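Local coordinates for UPF0201 protein MJ1564 (Methanocaldococcus jannaschii DSM 2661, PDB 2PZZ) that is of unknown function but belongs to the archaeal UPF0201 family, whose fold resembles RNA-binding proteins although a role in binding RNA appears unlikely, at residues 53-58 with 120-125; 82-87 with 94-99. All coordinates share one frame; numbering follows the deposited sequence.

Contact 1: residues 53-58 with 120-125; sequences KLKELL and IKDIAP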
ATOM      1  N   LYS A  53      12.041 -15.411  13.998  1.00 35.84           N
ATOM      2  CA  LYS A  53      10.607 -15.352  13.755  1.00 36.76           C
ATOM      3  C   LYS A  53      10.300 -15.653  12.286  1.00 37.00           C
ATOM      4  O   LYS A  53       9.400 -16.440  11.978  1.00 37.47           O
ATOM      5  CB  LYS A  53      10.068 -13.974  14.143  1.00 36.28           C
ATOM      6  CG  LYS A  53       8.560 -13.818  13.988  1.00 41.25           C
ATOM      7  CD  LYS A  53       7.798 -14.778  14.892  1.00 45.52           C
ATOM      8  CE  LYS A  53       6.328 -14.393  14.989  1.00 46.05           C
ATOM      9  NZ  LYS A  53       5.548 -15.376  15.799  1.00 51.28           N
ATOM     10  N   LEU A  54      11.047 -15.028  11.378  1.00 36.79           N
ATOM     11  CA  LEU A  54      10.841 -15.254   9.945  1.00 33.74           C
ATOM     12  C   LEU A  54      10.948 -16.744   9.617  1.00 33.63           C
ATOM     13  O   LEU A  54      10.118 -17.289   8.879  1.00 31.88           O
ATOM     14  CB  LEU A  54      11.879 -14.469   9.120  1.00 31.66           C
ATOM     15  CG  LEU A  54      11.942 -14.741   7.607  1.00 29.83           C
ATOM     16  CD1 LEU A  54      10.602 -14.414   6.976  1.00 24.82           C
ATOM     17  CD2 LEU A  54      13.069 -13.896   6.965  1.00 28.38           C
ATOM     18  N   LYS A  55      11.961 -17.404  10.172  1.00 34.00           N
ATOM     19  CA  LYS A  55      12.155 -18.836   9.919  1.00 37.00           C
ATOM     20  C   LYS A  55      10.975 -19.680  10.392  1.00 37.35           C
ATOM     21  O   LYS A  55      10.609 -20.661   9.749  1.00 37.64           O
ATOM     22  CB  LYS A  55      13.427 -19.328  10.603  1.00 37.44           C
ATOM     23  CG  LYS A  55      14.701 -18.710  10.052  1.00 40.67           C
ATOM     24  CD  LYS A  55      15.925 -19.285  10.727  1.00 46.13           C
ATOM     25  CE  LYS A  55      17.192 -18.699  10.128  1.00 51.64           C
ATOM     26  NZ  LYS A  55      18.438 -19.114  10.855  1.00 54.71           N
ATOM     27  N   GLU A  56      10.391 -19.302  11.520  1.00 38.04           N
ATOM     28  CA  GLU A  56       9.240 -20.026  12.054  1.00 40.05           C
ATOM     29  C   GLU A  56       8.051 -19.884  11.115  1.00 38.11           C
ATOM     30  O   GLU A  56       7.401 -20.869  10.770  1.00 37.91           O
ATOM     31  CB  GLU A  56       8.828 -19.459  13.412  1.00 43.05           C
ATOM     32  CG  GLU A  56       9.749 -19.768  14.561  1.00 47.56           C
ATOM     33  CD  GLU A  56       9.417 -18.929  15.780  1.00 51.70           C
ATOM     34  OE1 GLU A  56       8.214 -18.646  15.996  1.00 52.14           O
ATOM     35  OE2 GLU A  56      10.353 -18.559  16.523  1.00 54.09           O
ATOM     36  N   LEU A  57       7.774 -18.652  10.695  1.00 36.42           N
ATOM     37  CA  LEU A  57       6.635 -18.397   9.825  1.00 33.80           C
ATOM     38  C   LEU A  57       6.735 -19.096   8.482  1.00 34.32           C
ATOM     39  O   LEU A  57       5.727 -19.596   7.966  1.00 35.68           O
ATOM     40  CB  LEU A  57       6.439 -16.894   9.639  1.00 36.67           C
ATOM     41  CG  LEU A  57       6.172 -16.130  10.944  1.00 36.35           C
ATOM     42  CD1 LEU A  57       6.128 -14.650  10.668  1.00 33.43           C
ATOM     43  CD2 LEU A  57       4.855 -16.605  11.573  1.00 37.18           C
ATOM     44  N   LEU A  58       7.931 -19.152   7.906  1.00 31.53           N
ATOM     45  CA  LEU A  58       8.083 -19.834   6.621  1.00 29.53           C
ATOM     46  C   LEU A  58       7.737 -21.325   6.816  1.00 30.23           C
ATOM     47  O   LEU A  58       7.079 -21.933   5.980  1.00 30.10           O
ATOM     48  CB  LEU A  58       9.518 -19.692   6.085  1.00 28.91           C
ATOM     49  CG  LEU A  58      10.082 -18.272   5.853  1.00 26.94           C
ATOM     50  CD1 LEU A  58      11.527 -18.363   5.411  1.00 24.59           C
ATOM     51  CD2 LEU A  58       9.267 -17.541   4.819  1.00 27.21           C
ATOM     52  N   ILE A 120      20.940 -18.613   3.604  1.00 39.64           N
ATOM     53  CA  ILE A 120      19.720 -18.899   2.864  1.00 40.11           C
ATOM     54  C   ILE A 120      19.236 -20.332   3.015  1.00 40.14           C
ATOM     55  O   ILE A 120      18.038 -20.565   3.146  1.00 39.23           O
ATOM     56  CB  ILE A 120      19.897 -18.566   1.368  1.00 38.55           C
ATOM     57  CG1 ILE A 120      20.088 -17.055   1.203  1.00 38.08           C
ATOM     58  CG2 ILE A 120      18.679 -19.035   0.578  1.00 37.03           C
ATOM     59  CD1 ILE A 120      20.272 -16.601  -0.236  1.00 39.25           C
ATOM     60  N   LYS A 121      20.159 -21.287   2.985  1.00 39.97           N
ATOM     61  CA  LYS A 121      19.793 -22.693   3.140  1.00 42.26           C
ATOM     62  C   LYS A 121      19.244 -22.909   4.543  1.00 41.82           C
ATOM     63  O   LYS A 121      18.338 -23.707   4.763  1.00 42.68           O
ATOM     64  CB  LYS A 121      21.017 -23.595   2.917  1.00 41.93           C
ATOM     65  CG  LYS A 121      21.399 -23.759   1.447  1.00 43.10           C
ATOM     66  CD  LYS A 121      22.708 -24.535   1.272  1.00 39.96           C
ATOM     67  CE  LYS A 121      23.030 -24.735  -0.216  1.00 42.72           C
ATOM     68  NZ  LYS A 121      24.436 -25.197  -0.493  1.00 42.09           N
ATOM     69  N   ASP A 122      19.810 -22.175   5.487  1.00 41.88           N
ATOM     70  CA  ASP A 122      19.422 -22.249   6.882  1.00 42.72           C
ATOM     71  C   ASP A 122      18.033 -21.648   7.106  1.00 42.23           C
ATOM     72  O   ASP A 122      17.239 -22.172   7.893  1.00 40.76           O
ATOM     73  CB  ASP A 122      20.466 -21.508   7.715  1.00 46.47           C
ATOM     74  CG  ASP A 122      20.209 -21.603   9.193  1.00 50.30           C
ATOM     75  OD1 ASP A 122      19.296 -20.912   9.683  1.00 53.08           O
ATOM     76  OD2 ASP A 122      20.921 -22.375   9.868  1.00 55.92           O
ATOM     77  N   ILE A 123      17.744 -20.551   6.407  1.00 39.62           N
ATOM     78  CA  ILE A 123      16.458 -19.879   6.538  1.00 38.56           C
ATOM     79  C   ILE A 123      15.345 -20.613   5.797  1.00 38.70           C
ATOM     80  O   ILE A 123      14.288 -20.891   6.371  1.00 37.50           O
ATOM     81  CB  ILE A 123      16.534 -18.430   6.015  1.00 38.71           C
ATOM     82  CG1 ILE A 123      17.476 -17.615   6.908  1.00 39.74           C
ATOM     83  CG2 ILE A 123      15.139 -17.789   6.007  1.00 36.15           C
ATOM     84  CD1 ILE A 123      17.667 -16.157   6.457  1.00 36.01           C
ATOM     85  N   ALA A 124      15.590 -20.915   4.525  1.00 37.49           N
ATOM     86  CA  ALA A 124      14.625 -21.603   3.679  1.00 37.58           C
ATOM     87  C   ALA A 124      15.262 -22.837   3.040  1.00 38.94           C
ATOM     88  O   ALA A 124      15.711 -22.798   1.891  1.00 38.02           O
ATOM     89  CB  ALA A 124      14.103 -20.648   2.593  1.00 35.91           C
ATOM     90  N   PRO A 125      15.309 -23.953   3.788  1.00 40.37           N
ATOM     91  CA  PRO A 125      15.880 -25.223   3.337  1.00 41.88           C
ATOM     92  C   PRO A 125      15.005 -25.893   2.286  1.00 44.19           C
ATOM     93  O   PRO A 125      13.772 -25.783   2.335  1.00 43.65           O
ATOM     94  CB  PRO A 125      15.917 -26.065   4.615  1.00 39.67           C
ATOM     95  CG  PRO A 125      15.857 -25.063   5.717  1.00 40.40           C
ATOM     96  CD  PRO A 125      14.905 -24.048   5.200  1.00 39.78           C
TER
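Leu58 and Ile123 make the apolar part of this helix-to-helix packing, in which one side of helix 52-60 meets the C-terminal end of helix 116-123. The branch methyl CG2 of Ile123 lies 3.7 Å from Leu58 CD1, and the two side chains meet at a slant; Leu58 CD1 also approaches Ala124 CB more loosely, at 4.4 Å. Next to this pair the aliphatic part of Lys55 passes over Ile123 at about a right angle. Lys55 CE sits 3.4 Å from Ile123 CG1, tighter than usual for two carbons. With CG anti to the carbonyl carbon (chi1 -65°) and an extended chain beyond it, Lys55 reaches across to Asp122. There Lys55 NZ forms a salt bridge with Asp122 OD1, but the modelled 2.3 Å between Lys55 NZ and Asp122 OD1 is too short to be taken literally.

Farther out, two arginines bond to backbone carbonyls of the contact. Arg59, one residue beyond Leu58, hydrogen-bonds through NH1 to both Lys55 O and Ile123 O and thus bridges the two helices, while Leu58 also packs on Leu64 and Ala67 of helix 64-73. Ala124, whose O accepts from Arg68 NH1, is the first residue to leave helical geometry; Ala124 N still bonds to Ile120 O at 2.8 Å.

Contact 2: residues 82-87 with 94-99; sequences FYLNKQ and VNFDID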
ATOM      1  N   PHE A  82      14.719  -8.707  -0.631  1.00 33.12           N
ATOM      2  CA  PHE A  82      13.384  -9.071  -1.081  1.00 31.76           C
ATOM      3  C   PHE A  82      12.399  -8.170  -0.372  1.00 30.67           C
ATOM      4  O   PHE A  82      12.766  -7.406   0.528  1.00 30.53           O
ATOM      5  CB  PHE A  82      13.098 -10.543  -0.748  1.00 32.33           C
ATOM      6  CG  PHE A  82      13.232 -10.866   0.717  1.00 35.18           C
ATOM      7  CD1 PHE A  82      12.146 -10.718   1.581  1.00 33.24           C
ATOM      8  CD2 PHE A  82      14.457 -11.279   1.240  1.00 35.36           C
ATOM      9  CE1 PHE A  82      12.272 -10.975   2.949  1.00 34.48           C
ATOM     10  CE2 PHE A  82      14.598 -11.540   2.616  1.00 36.52           C
ATOM     11  CZ  PHE A  82      13.500 -11.386   3.471  1.00 35.00           C
ATOM     12  N   TYR A  83      11.145  -8.260  -0.782  1.00 31.58           N
ATOM     13  CA  TYR A  83      10.092  -7.451  -0.197  1.00 32.62           C
ATOM     14  C   TYR A  83       9.078  -8.346   0.483  1.00 31.48           C
ATOM     15  O   TYR A  83       8.976  -9.521   0.164  1.00 30.64           O
ATOM     16  CB  TYR A  83       9.390  -6.632  -1.279  1.00 35.70           C
ATOM     17  CG  TYR A  83      10.208  -5.473  -1.794  1.00 37.80           C
ATOM     18  CD1 TYR A  83      11.221  -5.665  -2.732  1.00 40.12           C
ATOM     19  CD2 TYR A  83       9.977  -4.186  -1.329  1.00 39.85           C
ATOM     20  CE1 TYR A  83      11.984  -4.591  -3.194  1.00 40.77           C
ATOM     21  CE2 TYR A  83      10.730  -3.107  -1.782  1.00 42.70           C
ATOM     22  CZ  TYR A  83      11.729  -3.319  -2.714  1.00 41.62           C
ATOM     23  OH  TYR A  83      12.461  -2.248  -3.162  1.00 44.23           O
ATOM     24  N   LEU A  84       8.351  -7.790   1.446  1.00 31.36           N
ATOM     25  CA  LEU A  84       7.314  -8.537   2.147  1.00 31.87           C
ATOM     26  C   LEU A  84       6.037  -7.740   2.001  1.00 31.87           C
ATOM     27  O   LEU A  84       6.052  -6.497   2.044  1.00 30.54           O
ATOM     28  CB  LEU A  84       7.644  -8.701   3.630  1.00 30.60           C
ATOM     29  CG  LEU A  84       8.820  -9.620   3.969  1.00 34.77           C
ATOM     30  CD1 LEU A  84       8.998  -9.689   5.483  1.00 35.72           C
ATOM     31  CD2 LEU A  84       8.570 -11.003   3.395  1.00 36.74           C
ATOM     32  N   ASN A  85       4.930  -8.446   1.816  1.00 31.19           N
ATOM     33  CA  ASN A  85       3.650  -7.770   1.683  1.00 30.58           C
ATOM     34  C   ASN A  85       3.347  -7.147   3.039  1.00 31.45           C
ATOM     35  O   ASN A  85       3.393  -7.815   4.072  1.00 32.14           O
ATOM     36  CB  ASN A  85       2.564  -8.763   1.318  1.00 32.05           C
ATOM     37  CG  ASN A  85       1.244  -8.088   1.072  1.00 33.50           C
ATOM     38  OD1 ASN A  85       0.755  -7.316   1.912  1.00 30.91           O
ATOM     39  ND2 ASN A  85       0.659  -8.354  -0.088  1.00 36.04           N
ATOM     40  N   LYS A  86       3.048  -5.860   3.031  1.00 32.70           N
ATOM     41  CA  LYS A  86       2.772  -5.116   4.248  1.00 32.75           C
ATOM     42  C   LYS A  86       1.444  -5.507   4.899  1.00 33.89           C
ATOM     43  O   LYS A  86       1.324  -5.496   6.131  1.00 32.87           O
ATOM     44  CB  LYS A  86       2.802  -3.616   3.914  1.00 33.27           C
ATOM     45  CG  LYS A  86       3.114  -2.703   5.066  1.00 38.29           C
ATOM     46  CD  LYS A  86       3.897  -1.462   4.611  1.00 34.52           C
ATOM     47  CE  LYS A  86       3.213  -0.725   3.477  1.00 35.41           C
ATOM     48  NZ  LYS A  86       3.666   0.698   3.368  1.00 33.89           N
ATOM     49  N   GLN A  87       0.459  -5.868   4.074  1.00 30.88           N
ATOM     50  CA  GLN A  87      -0.869  -6.232   4.571  1.00 31.62           C
ATOM     51  C   GLN A  87      -0.867  -7.641   5.144  1.00 32.90           C
ATOM     52  O   GLN A  87      -1.493  -7.909   6.173  1.00 34.04           O
ATOM     53  CB  GLN A  87      -1.897  -6.097   3.438  1.00 31.36           C
ATOM     54  CG  GLN A  87      -1.746  -4.778   2.658  1.00 29.50           C
ATOM     55  CD  GLN A  87      -1.726  -3.564   3.576  1.00 32.64           C
ATOM     56  OE1 GLN A  87      -1.094  -2.542   3.272  1.00 32.54           O
ATOM     57  NE2 GLN A  87      -2.421  -3.663   4.704  1.00 32.08           N
ATOM     58  N   VAL A  94       3.604 -14.141   6.218  1.00 37.92           N
ATOM     59  CA  VAL A  94       4.700 -13.820   5.314  1.00 38.11           C
ATOM     60  C   VAL A  94       4.280 -14.026   3.867  1.00 38.66           C
ATOM     61  O   VAL A  94       3.863 -15.121   3.488  1.00 39.43           O
ATOM     62  CB  VAL A  94       5.947 -14.693   5.569  1.00 37.85           C
ATOM     63  CG1 VAL A  94       6.986 -14.428   4.480  1.00 35.88           C
ATOM     64  CG2 VAL A  94       6.542 -14.378   6.946  1.00 35.53           C
ATOM     65  N   ASN A  95       4.393 -12.963   3.071  1.00 36.86           N
ATOM     66  CA  ASN A  95       4.050 -13.001   1.658  1.00 38.49           C
ATOM     67  C   ASN A  95       5.048 -12.110   0.888  1.00 36.95           C
ATOM     68  O   ASN A  95       5.290 -10.964   1.262  1.00 34.52           O
ATOM     69  CB  ASN A  95       2.618 -12.514   1.472  1.00 40.16           C
ATOM     70  CG  ASN A  95       1.915 -13.220   0.347  1.00 43.70           C
ATOM     71  OD1 ASN A  95       1.646 -12.633  -0.688  1.00 47.37           O
ATOM     72  ND2 ASN A  95       1.616 -14.501   0.543  1.00 47.18           N
ATOM     73  N   PHE A  96       5.613 -12.648  -0.187  1.00 36.97           N
ATOM     74  CA  PHE A  96       6.629 -11.952  -0.976  1.00 40.43           C
ATOM     75  C   PHE A  96       6.218 -10.964  -2.083  1.00 44.56           C
ATOM     76  O   PHE A  96       7.078 -10.382  -2.746  1.00 46.93           O
ATOM     77  CB  PHE A  96       7.588 -12.995  -1.541  1.00 36.18           C
ATOM     78  CG  PHE A  96       8.313 -13.762  -0.483  1.00 35.00           C
ATOM     79  CD1 PHE A  96       9.243 -13.123   0.343  1.00 33.95           C
ATOM     80  CD2 PHE A  96       8.043 -15.110  -0.273  1.00 32.48           C
ATOM     81  CE1 PHE A  96       9.896 -13.822   1.367  1.00 30.64           C
ATOM     82  CE2 PHE A  96       8.690 -15.810   0.742  1.00 31.00           C
ATOM     83  CZ  PHE A  96       9.619 -15.160   1.563  1.00 31.47           C
ATOM     84  N   ASP A  97       4.926 -10.758  -2.284  1.00 48.34           N
ATOM     85  CA  ASP A  97       4.477  -9.809  -3.303  1.00 53.55           C
ATOM     86  C   ASP A  97       4.369  -8.412  -2.686  1.00 54.09           C
ATOM     87  O   ASP A  97       3.874  -8.264  -1.570  1.00 55.37           O
ATOM     88  CB  ASP A  97       3.116 -10.239  -3.838  1.00 57.28           C
ATOM     89  CG  ASP A  97       2.067 -10.289  -2.752  1.00 60.78           C
ATOM     90  OD1 ASP A  97       2.385 -10.806  -1.661  1.00 61.68           O
ATOM     91  OD2 ASP A  97       0.933  -9.817  -2.986  1.00 64.85           O
ATOM     92  N   ILE A  98       4.841  -7.388  -3.393  1.00 53.35           N
ATOM     93  CA  ILE A  98       4.753  -6.029  -2.869  1.00 53.11           C
ATOM     94  C   ILE A  98       3.289  -5.602  -2.904  1.00 51.80           C
ATOM     95  O   ILE A  98       2.643  -5.675  -3.950  1.00 52.72           O
ATOM     96  CB  ILE A  98       5.571  -5.001  -3.720  1.00 54.80           C
ATOM     97  CG1 ILE A  98       7.070  -5.318  -3.679  1.00 54.33           C
ATOM     98  CG2 ILE A  98       5.342  -3.594  -3.195  1.00 53.16           C
ATOM     99  CD1 ILE A  98       7.503  -6.364  -4.678  1.00 57.14           C
ATOM    100  N   ASP A  99       2.760  -5.166  -1.766  1.00 50.35           N
ATOM    101  CA  ASP A  99       1.370  -4.723  -1.717  1.00 48.75           C
ATOM    102  C   ASP A  99       1.249  -3.343  -2.361  1.00 48.90           C
ATOM    103  O   ASP A  99       2.257  -2.711  -2.699  1.00 48.42           O
ATOM    104  CB  ASP A  99       0.864  -4.661  -0.271  1.00 46.18           C
ATOM    105  CG  ASP A  99       1.663  -3.703   0.585  1.00 43.45           C
ATOM    106  OD1 ASP A  99       2.828  -4.027   0.904  1.00 38.28           O
ATOM    107  OD2 ASP A  99       1.126  -2.627   0.933  1.00 42.24           O
TER
HETATM  108  O   HOH W   1       4.278 -10.386   4.423  1.00 35.53           O
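Asn95 O accepts a 2.6 Å hydrogen bond from Asn85 N and a CA-H...O contact from Leu84, with Leu84 CA 3.3 Å from Asn95 O. The setting is the junction of strand 79-84 and helix 86-90, with Asn85 as N-cap, while the loop after that helix folds back against the strand end and the cap. A water bridges Asn85 O and Asn95 N, accepting from the latter.

Asn85 CG stands anti to the backbone nitrogen (chi1 -176°), a setting that lets Asn85 OD1 cap the helix by accepting from Gln87 N at 2.6 Å. The other end of the amide, Asn85 ND2, makes a weak bond to Asp97 OD2, 3.3 Å long. The first helical amide is taken by the loop instead: Lys86 N reaches Asp99 OD1 at 2.8 Å, arriving from above the carboxylate, 62° out of its plane. Asp99 OD2 accepts from His101 N, which helps fix the carboxylate, while Lys86 NZ bonds to His101 O and Lys9 O and forms a salt bridge with Glu14.

At the strand end the contact becomes apolar. Phe96 directs its edge at the face of Phe82 in an offset edge-to-face pair, ring centroids 5.7 Å apart and planes at 82°. Leu84 runs alongside Phe96, pointing the same way, with Leu84 CD2 3.7 Å from Phe96 CE1; Ala67 and Val70 of helix 64-73 also touch Phe96. On Tyr83, the nearest approach of Ile98 is Ile98 CG1 to Tyr83 CB, 3.6 Å.

In the fold
From the N terminus the chain builds strand 3-10, helix 16-26 and the hairpin strands 31-36 and 42-48 before entering helix 52-60, the first half of contact 1. It then forms helix 64-73 and strand 79-84, an outermost strand, within this chain, of the antiparallel sheet. Contact 2 closes a short loop there, around helix 86-90, lying wholly within the longer loop that contact 1 completes when helix 116-123 returns to helix 52-60. Their centres are about 16 Å apart, yet they touch: Val94 packs on Leu54, Leu57 and Leu58, and Phe96 on Leu58. Helix 52-60 thus joins the C-terminal helix to the loop beside the sheet edge.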